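Local coordinates for malonyl coenzyme A-acyl carrier protein transacylase (Helicobacter pylori, PDB 2H1Y) that probably catalyses transfer of the malonyl group from malonyl-CoA to holo acyl carrier protein, giving malonyl-ACP and CoA, at residues D268-N273 with K294-K299; E236-S239 with E244-H247; M13-L18 with E315-Y320. One frame throughout, in Å; residues are numbered along the deposited sequence.

Interaction 1: D268-N273 with K294-K299; sequences DCVKSN and KRLSNK
K271 and L296 mark the closest backbone approach here, K271 CA lying 7.1 Å from L296 CA, so the meeting is left to side chains. In the acyl transferase domain, 268-273 covers the last part of helix 266-271 and the residues leading out of it, while 294-299 is the irregular link from helix 288-294 to strand 301-304, which ends one edge of the main sheet. Within that link S297 forms an ST turn, its OG accepting from K299 N at 3.0 Å in a nearly straight bond of 165°; the same hydroxyl is also hydrogen-bonded to N274 OD1.

The contact is small and apolar, and L296 carries its side of it. L296 CB faces V270 CG1 at 4.2 Å, the two side chains crossing at about a right angle. CG1 is the V270 branch that lies anti to its own backbone N (chi1 177°), while V270 also packs on L101 of strand 99-102. Farther out, L296 CD2 meets the aliphatic part of K271, 4.0 Å from K271 CE; beyond CG the lysine chain is extended, and it crosses the leucine instead of running along it. L296 also touches Y266 and Q267 of the same helix.

K299 NZ bonds to the carbonyls of N274 and V277, a second tie between the link and the chain that follows the helix. N273, just past the helix, folds back on it: its ND2 donates to C269 O at 2.6 Å, lying in the carbonyl plane.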
loop_
_atom_site.group_PDB
_atom_site.type_symbol
_atom_site.label_atom_id
_atom_site.label_comp_id
_atom_site.label_asym_id
_atom_site.label_seq_id
_atom_site.Cartn_x
_atom_site.Cartn_y
_atom_site.Cartn_z
ATOM N N ASP A 268 -14.352 -1.709 1.502
ATOM C CA ASP A 268 -14.993 -3.021 1.668
ATOM C C ASP A 268 -14.133 -3.954 2.512
ATOM O O ASP A 268 -14.651 -4.689 3.360
ATOM C CB ASP A 268 -15.322 -3.666 0.316
ATOM C CG ASP A 268 -16.286 -2.836 -0.496
ATOM O OD1 ASP A 268 -17.158 -2.204 0.127
ATOM O OD2 ASP A 268 -16.170 -2.792 -1.747
ATOM N N CYS A 269 -12.819 -3.875 2.301
ATOM C CA CYS A 269 -11.866 -4.720 3.011
ATOM C C CYS A 269 -11.883 -4.484 4.509
ATOM O O CYS A 269 -11.903 -5.446 5.278
ATOM C CB CYS A 269 -10.461 -4.526 2.461
ATOM S SG CYS A 269 -10.217 -5.301 0.871
ATOM N N VAL A 270 -11.890 -3.212 4.909
ATOM C CA VAL A 270 -11.950 -2.876 6.316
ATOM C C VAL A 270 -13.302 -3.322 6.914
ATOM O O VAL A 270 -13.344 -4.015 7.933
ATOM C CB VAL A 270 -11.613 -1.371 6.586
ATOM C CG1 VAL A 270 -11.752 -1.038 8.050
ATOM C CG2 VAL A 270 -10.198 -1.061 6.153
ATOM N N LYS A 271 -14.394 -2.977 6.246
ATOM C CA LYS A 271 -15.737 -3.285 6.753
ATOM C C LYS A 271 -15.996 -4.788 6.945
ATOM O O LYS A 271 -16.388 -5.221 8.025
ATOM C CB LYS A 271 -16.805 -2.647 5.863
ATOM C CG LYS A 271 -16.782 -1.109 5.863
ATOM C CD LYS A 271 -18.105 -0.514 5.378
ATOM C CE LYS A 271 -18.148 1.013 5.613
ATOM N NZ LYS A 271 -19.085 1.748 4.679
ATOM N N SER A 272 -15.739 -5.590 5.922
ATOM C CA SER A 272 -15.910 -7.045 6.033
ATOM C C SER A 272 -15.045 -7.685 7.132
ATOM O O SER A 272 -15.174 -8.869 7.413
ATOM C CB SER A 272 -15.627 -7.730 4.686
ATOM O OG SER A 272 -16.365 -7.132 3.620
ATOM N N ASN A 273 -14.173 -6.903 7.765
ATOM C CA ASN A 273 -13.141 -7.496 8.601
ATOM C C ASN A 273 -12.965 -6.826 9.947
ATOM O O ASN A 273 -12.290 -7.368 10.820
ATOM C CB ASN A 273 -11.814 -7.556 7.836
ATOM C CG ASN A 273 -11.848 -8.558 6.694
ATOM O OD1 ASN A 273 -11.635 -9.753 6.903
ATOM N ND2 ASN A 273 -12.118 -8.077 5.478
ATOM N N LYS A 294 -10.472 6.314 10.387
ATOM C CA LYS A 294 -11.281 7.240 11.178
ATOM C C LYS A 294 -12.697 7.179 10.652
ATOM O O LYS A 294 -13.637 7.028 11.429
ATOM C CB LYS A 294 -10.758 8.684 11.077
ATOM C CG LYS A 294 -9.463 8.975 11.842
ATOM C CD LYS A 294 -9.507 8.452 13.280
ATOM C CE LYS A 294 -8.178 8.666 13.977
ATOM N NZ LYS A 294 -8.334 8.505 15.440
ATOM N N ARG A 295 -12.828 7.246 9.322
ATOM C CA ARG A 295 -14.134 7.255 8.658
ATOM C C ARG A 295 -14.737 5.852 8.494
ATOM O O ARG A 295 -15.870 5.715 8.055
ATOM C CB ARG A 295 -14.055 7.919 7.270
ATOM C CG ARG A 295 -13.137 9.145 7.118
ATOM C CD ARG A 295 -13.811 10.466 7.505
ATOM N NE ARG A 295 -13.364 10.858 8.841
ATOM C CZ ARG A 295 -14.093 10.724 9.943
ATOM N NH1 ARG A 295 -15.335 10.258 9.861
ATOM N NH2 ARG A 295 -13.588 11.070 11.120
ATOM N N LEU A 296 -13.988 4.817 8.865
ATOM C CA LEU A 296 -14.374 3.437 8.550
ATOM C C LEU A 296 -14.581 2.507 9.740
ATOM O O LEU A 296 -15.178 1.450 9.596
ATOM C CB LEU A 296 -13.314 2.827 7.645
ATOM C CG LEU A 296 -13.314 3.308 6.210
ATOM C CD1 LEU A 296 -12.004 2.903 5.553
ATOM C CD2 LEU A 296 -14.546 2.760 5.462
ATOM N N SER A 297 -14.067 2.883 10.904
ATOM C CA SER A 297 -14.079 1.991 12.054
ATOM C C SER A 297 -13.872 2.780 13.326
ATOM O O SER A 297 -13.297 3.859 13.298
ATOM C CB SER A 297 -12.950 0.971 11.911
ATOM O OG SER A 297 -12.688 0.299 13.134
ATOM N N ASN A 298 -14.306 2.228 14.448
ATOM C CA ASN A 298 -14.097 2.877 15.747
ATOM C C ASN A 298 -12.967 2.275 16.543
ATOM O O ASN A 298 -12.699 2.703 17.665
ATOM C CB ASN A 298 -15.385 2.852 16.553
ATOM C CG ASN A 298 -16.499 3.524 15.819
ATOM O OD1 ASN A 298 -16.367 4.700 15.444
ATOM N ND2 ASN A 298 -17.581 2.785 15.539
ATOM N N LYS A 299 -12.310 1.282 15.943
ATOM C CA LYS A 299 -11.194 0.580 16.548
ATOM C C LYS A 299 -9.928 1.376 16.338
ATOM O O LYS A 299 -9.767 2.026 15.315
ATOM C CB LYS A 299 -11.041 -0.788 15.898
ATOM C CG LYS A 299 -12.358 -1.534 15.713
ATOM C CD LYS A 299 -12.899 -2.015 17.024
ATOM C CE LYS A 299 -14.153 -2.875 16.830
ATOM N NZ LYS A 299 -13.784 -4.205 16.294
#

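Interaction 2: E236-S239 with E244-H247; sequences EIIS and EAYH
I237 O accepts one N-H bond from the opposite strand, Y246 N donating at 2.9 Å almost head-on to the carbonyl, and a weaker C-H contact from A245 CA at 3.2 Å. In return I237 N donates to Y246 O over 3.0 Å, almost straight at 171°. This reciprocal pair makes I237 and Y246 the hydrogen-bonded pair of an antiparallel beta hairpin, with I238 and A245 as the adjacent non-hydrogen-bonded pair. A longer bond, S239 N to E244 O at 3.3 Å, comes in from above the carbonyl plane where the strands give way to the connecting turn. In that turn T242 N bonds to S239 OG and T242 OG1 to E244 OE1.

On one face A245 CB meets two longer side chains, from directions roughly at right angles. I238 CD1 touches it at 3.9 Å, and the E236 carboxylate carbon CD lies 3.6 Å away. E236 turns its CG between backbone N and carbonyl carbon (chi1 71°) and then runs out extended, which carries the carboxylate beside the alanine methyl; its OE1 forms a salt bridge with R276.

The other face belongs to I237 and Y246, whose side chains pack side by side and point the same way, although the exact placing of the I237 side chain is doubtful. S239 CB comes to the ring edge near its plane, 3.7 Å from Y246 CE1. Helices 249-259 and 105-116 pack against this face. The reciprocal backbone bonds thus fix the register of the hairpin, while the hydrogen bond from Y246 OH to E107 OE1 supplies a partner for a phenol hydroxyl on the buried face and ties the hairpin to helix 105-116.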
loop_
_atom_site.group_PDB
_atom_site.type_symbol
_atom_site.label_atom_id
_atom_site.label_comp_id
_atom_site.label_asym_id
_atom_site.label_seq_id
_atom_site.Cartn_x
_atom_site.Cartn_y
_atom_site.Cartn_z
ATOM N N GLU A 236 -3.173 -14.788 7.040
ATOM C CA GLU A 236 -3.903 -14.544 5.804
ATOM C C GLU A 236 -3.861 -13.080 5.406
ATOM O O GLU A 236 -3.708 -12.211 6.243
ATOM C CB GLU A 236 -5.355 -15.006 5.961
ATOM C CG GLU A 236 -6.259 -14.153 6.875
ATOM C CD GLU A 236 -7.639 -14.773 7.073
ATOM O OE1 GLU A 236 -8.559 -14.056 7.508
ATOM O OE2 GLU A 236 -7.819 -15.985 6.796
ATOM N N ILE A 237 -4.010 -12.793 4.121
ATOM C CA ILE A 237 -4.089 -11.403 3.699
ATOM C C ILE A 237 -5.396 -11.166 2.944
ATOM O O ILE A 237 -5.938 -12.089 2.336
ATOM C CB ILE A 237 -2.811 -10.917 2.915
ATOM C CG1 ILE A 237 -3.101 -10.726 1.447
ATOM C CG2 ILE A 237 -1.611 -11.859 3.083
ATOM C CD1 ILE A 237 -3.438 -9.342 1.092
ATOM N N ILE A 238 -5.901 -9.935 3.011
ATOM C CA ILE A 238 -7.150 -9.562 2.366
ATOM C C ILE A 238 -6.877 -8.875 1.026
ATOM O O ILE A 238 -6.131 -7.896 0.955
ATOM C CB ILE A 238 -8.004 -8.648 3.277
ATOM C CG1 ILE A 238 -7.940 -9.108 4.736
ATOM C CG2 ILE A 238 -9.438 -8.590 2.798
ATOM C CD1 ILE A 238 -8.590 -10.461 5.032
ATOM N N SER A 239 -7.476 -9.397 -0.040
ATOM C CA SER A 239 -7.230 -8.883 -1.377
ATOM C C SER A 239 -7.931 -7.535 -1.622
ATOM O O SER A 239 -9.147 -7.431 -1.472
ATOM C CB SER A 239 -7.677 -9.925 -2.409
ATOM O OG SER A 239 -7.920 -9.342 -3.689
ATOM N N GLU A 244 -11.520 -10.825 -0.419
ATOM C CA GLU A 244 -11.518 -12.182 0.111
ATOM C C GLU A 244 -10.103 -12.538 0.583
ATOM O O GLU A 244 -9.132 -12.213 -0.088
ATOM C CB GLU A 244 -12.007 -13.177 -0.958
ATOM C CG GLU A 244 -13.468 -12.926 -1.435
ATOM C CD GLU A 244 -13.844 -13.648 -2.747
ATOM O OE1 GLU A 244 -13.034 -13.632 -3.711
ATOM O OE2 GLU A 244 -14.968 -14.220 -2.816
ATOM N N ALA A 245 -10.007 -13.195 1.745
ATOM C CA ALA A 245 -8.736 -13.630 2.334
ATOM C C ALA A 245 -8.057 -14.708 1.515
ATOM O O ALA A 245 -8.734 -15.477 0.859
ATOM C CB ALA A 245 -8.962 -14.140 3.755
ATOM N N TYR A 246 -6.721 -14.753 1.564
ATOM C CA TYR A 246 -5.907 -15.791 0.916
ATOM C C TYR A 246 -4.595 -16.038 1.641
ATOM O O TYR A 246 -4.087 -15.160 2.337
ATOM C CB TYR A 246 -5.652 -15.494 -0.564
ATOM C CG TYR A 246 -4.827 -14.257 -0.865
ATOM C CD1 TYR A 246 -5.433 -12.984 -0.955
ATOM C CD2 TYR A 246 -3.450 -14.348 -1.109
ATOM C CE1 TYR A 246 -4.689 -11.849 -1.258
ATOM C CE2 TYR A 246 -2.691 -13.195 -1.400
ATOM C CZ TYR A 246 -3.322 -11.960 -1.481
ATOM O OH TYR A 246 -2.597 -10.834 -1.773
ATOM N N HIS A 247 -4.047 -17.238 1.463
ATOM C CA HIS A 247 -2.909 -17.706 2.260
ATOM C C HIS A 247 -2.037 -18.736 1.532
ATOM O O HIS A 247 -1.431 -19.604 2.189
ATOM C CB HIS A 247 -3.431 -18.316 3.561
ATOM C CG HIS A 247 -4.530 -19.302 3.341
ATOM N ND1 HIS A 247 -5.767 -18.935 2.841
ATOM C CD2 HIS A 247 -4.570 -20.647 3.497
ATOM C CE1 HIS A 247 -6.528 -20.009 2.724
ATOM N NE2 HIS A 247 -5.824 -21.060 3.113
#

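Interaction 3: M13-L18 with E315-Y320; sequences MQYALL and EFLEEY
M13 SD reaches two aromatic rings of the C-terminal helix, a Met-aromatic contact with each. It lies 3.8 Å from Y320 CD2 and 4.1 Å from F316 CZ, and meets both rings obliquely; its distance to the Y320 centroid is 4.6 Å, 42° off the ring normal. The methionine runs alongside Y320, pointing the same way, but crosses F316 at about a right angle. Its CG lies anti to the carbonyl carbon (chi1 -77°), and with an extended chi2 this carries SD to the rings; the bend at chi3 swings only CE, which stays farther from them.

The second point of contact is Y15 with L317. L317 CD2 touches Y15 CE2 at 3.8 Å, approaching the ring obliquely while the two side chains cross at about a right angle. With CD1 of the leucine extended away from its CA, the other branch, CD2, is the one that meets the tyrosine.

Behind these groups, F316 and Y320 are one helical turn apart, and Y320 CB lies 3.8 Å above one face of the F316 ring, offset toward the rim. Y15 is held from its own side. Its OH is hydrogen-bonded to K96 N, its ring meets that of F281 with the planes about 35° apart, and L17 CD1 lies at its edge in the ring plane.

Strand 15-19, which begins with Y15, runs parallel between strands 99-102 and 279-283 in the main sheet. Helix 307-320 lies by the starting end of this strand, with F316 also touching I279 of strand 279-283 and L317 touching A91 in the loop after helix 69-90.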
loop_
_atom_site.group_PDB
_atom_site.type_symbol
_atom_site.label_atom_id
_atom_site.label_comp_id
_atom_site.label_asym_id
_atom_site.label_seq_id
_atom_site.Cartn_x
_atom_site.Cartn_y
_atom_site.Cartn_z
ATOM N N MET A 13 -7.035 -8.878 23.925
ATOM C CA MET A 13 -7.443 -8.376 22.604
ATOM C C MET A 13 -6.619 -8.919 21.448
ATOM O O MET A 13 -5.645 -9.624 21.655
ATOM C CB MET A 13 -7.418 -6.846 22.586
ATOM C CG MET A 13 -8.598 -6.206 23.283
ATOM S SD MET A 13 -8.066 -4.625 23.945
ATOM C CE MET A 13 -9.105 -3.397 23.100
ATOM N N GLN A 14 -7.017 -8.572 20.229
ATOM C CA GLN A 14 -6.479 -9.196 19.021
ATOM C C GLN A 14 -6.345 -8.200 17.917
ATOM O O GLN A 14 -7.110 -7.239 17.852
ATOM C CB GLN A 14 -7.417 -10.265 18.532
ATOM C CG GLN A 14 -7.363 -11.509 19.335
ATOM C CD GLN A 14 -8.200 -12.558 18.702
ATOM O OE1 GLN A 14 -9.275 -12.267 18.179
ATOM N NE2 GLN A 14 -7.716 -13.787 18.713
ATOM N N TYR A 15 -5.404 -8.446 17.016
ATOM C CA TYR A 15 -4.983 -7.384 16.119
ATOM C C TYR A 15 -4.846 -7.765 14.647
ATOM O O TYR A 15 -4.599 -8.931 14.299
ATOM C CB TYR A 15 -3.694 -6.747 16.647
ATOM C CG TYR A 15 -2.586 -7.724 16.888
ATOM C CD1 TYR A 15 -1.635 -7.981 15.899
ATOM C CD2 TYR A 15 -2.471 -8.391 18.107
ATOM C CE1 TYR A 15 -0.592 -8.887 16.111
ATOM C CE2 TYR A 15 -1.427 -9.314 18.334
ATOM C CZ TYR A 15 -0.487 -9.559 17.332
ATOM O OH TYR A 15 0.552 -10.468 17.539
ATOM N N ALA A 16 -5.033 -6.754 13.802
ATOM C CA ALA A 16 -4.707 -6.830 12.379
ATOM C C ALA A 16 -3.560 -5.870 11.996
ATOM O O ALA A 16 -3.292 -4.875 12.683
ATOM C CB ALA A 16 -5.940 -6.570 11.534
ATOM N N LEU A 17 -2.888 -6.189 10.896
ATOM C CA LEU A 17 -1.772 -5.387 10.403
ATOM C C LEU A 17 -2.223 -4.609 9.175
ATOM O O LEU A 17 -2.962 -5.138 8.342
ATOM C CB LEU A 17 -0.583 -6.287 10.047
ATOM C CG LEU A 17 0.436 -6.755 11.092
ATOM C CD1 LEU A 17 -0.132 -6.971 12.470
ATOM C CD2 LEU A 17 1.119 -8.022 10.626
ATOM N N LEU A 18 -1.791 -3.354 9.071
ATOM C CA LEU A 18 -2.111 -2.547 7.908
ATOM C C LEU A 18 -0.830 -2.082 7.239
ATOM O O LEU A 18 0.071 -1.557 7.910
ATOM C CB LEU A 18 -2.976 -1.352 8.309
ATOM C CG LEU A 18 -4.312 -1.592 9.001
ATOM C CD1 LEU A 18 -4.864 -0.278 9.513
ATOM C CD2 LEU A 18 -5.294 -2.207 8.048
ATOM N N GLU A 315 3.940 -1.563 24.143
ATOM C CA GLU A 315 3.196 -1.389 25.410
ATOM C C GLU A 315 1.832 -2.013 25.302
ATOM O O GLU A 315 1.331 -2.576 26.261
ATOM C CB GLU A 315 2.989 0.083 25.760
ATOM C CG GLU A 315 4.252 0.891 25.895
ATOM C CD GLU A 315 3.973 2.346 26.275
ATOM O OE1 GLU A 315 4.338 3.261 25.477
ATOM O OE2 GLU A 315 3.389 2.555 27.373
ATOM N N PHE A 316 1.214 -1.892 24.134
ATOM C CA PHE A 316 -0.138 -2.383 23.995
ATOM C C PHE A 316 -0.161 -3.900 24.143
ATOM O O PHE A 316 -1.019 -4.452 24.848
ATOM C CB PHE A 316 -0.766 -1.974 22.666
ATOM C CG PHE A 316 -2.083 -2.627 22.430
ATOM C CD1 PHE A 316 -3.251 -2.030 22.860
ATOM C CD2 PHE A 316 -2.155 -3.878 21.837
ATOM C CE1 PHE A 316 -4.469 -2.653 22.676
ATOM C CE2 PHE A 316 -3.378 -4.502 21.654
ATOM C CZ PHE A 316 -4.532 -3.884 22.078
ATOM N N LEU A 317 0.785 -4.555 23.468
ATOM C CA LEU A 317 0.925 -6.002 23.538
ATOM C C LEU A 317 1.260 -6.483 24.948
ATOM O O LEU A 317 0.693 -7.471 25.390
ATOM C CB LEU A 317 1.971 -6.503 22.539
ATOM C CG LEU A 317 1.776 -6.305 21.030
ATOM C CD1 LEU A 317 2.959 -6.895 20.297
ATOM C CD2 LEU A 317 0.471 -6.890 20.502
ATOM N N GLU A 318 2.159 -5.786 25.653
ATOM C CA GLU A 318 2.492 -6.142 27.042
ATOM C C GLU A 318 1.250 -6.113 27.925
ATOM O O GLU A 318 1.064 -6.980 28.779
ATOM C CB GLU A 318 3.554 -5.215 27.666
ATOM C CG GLU A 318 4.880 -5.104 26.919
ATOM C CD GLU A 318 5.938 -6.135 27.339
ATOM O OE1 GLU A 318 5.581 -7.263 27.774
ATOM O OE2 GLU A 318 7.147 -5.799 27.198
ATOM N N GLU A 319 0.401 -5.113 27.728
ATOM C CA GLU A 319 -0.811 -5.026 28.526
ATOM C C GLU A 319 -1.959 -5.930 28.075
ATOM O O GLU A 319 -2.501 -6.685 28.891
ATOM C CB GLU A 319 -1.288 -3.589 28.638
ATOM C CG GLU A 319 -2.323 -3.424 29.721
ATOM C CD GLU A 319 -2.745 -1.991 29.882
ATOM O OE1 GLU A 319 -1.993 -1.110 29.392
ATOM O OE2 GLU A 319 -3.823 -1.760 30.491
ATOM N N TYR A 320 -2.338 -5.862 26.796
ATOM C CA TYR A 320 -3.568 -6.533 26.346
ATOM C C TYR A 320 -3.348 -7.864 25.628
ATOM O O TYR A 320 -4.317 -8.507 25.194
ATOM C CB TYR A 320 -4.400 -5.580 25.496
ATOM C CG TYR A 320 -4.656 -4.267 26.194
ATOM C CD1 TYR A 320 -3.758 -3.215 26.079
ATOM C CD2 TYR A 320 -5.792 -4.084 26.983
ATOM C CE1 TYR A 320 -3.981 -2.021 26.715
ATOM C CE2 TYR A 320 -6.022 -2.882 27.629
ATOM C CZ TYR A 320 -5.112 -1.858 27.492
ATOM O OH TYR A 320 -5.325 -0.659 28.129
#

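Overall arrangement
All three contacts gather round the main mixed sheet. Interaction 2 forms one edge of it, interaction 3 starts at an inner strand, and interaction 1 joins a packed helix to the link entering the opposite edge strand. Interactions 1 and 2, with centres about 16 Å apart, touch directly: C269 SG lies 3.3 Å from S239 O, and N273 OD1 is 3.6 Å from I238 CD1. Interaction 3 touches neither; its centre lies about 17 Å from the centre of interaction 1 and about 20 Å from that of interaction 2. Strand 99-102, which borders all three, leads into helix 105-116, the junction where this family carries its nucleophilic serine.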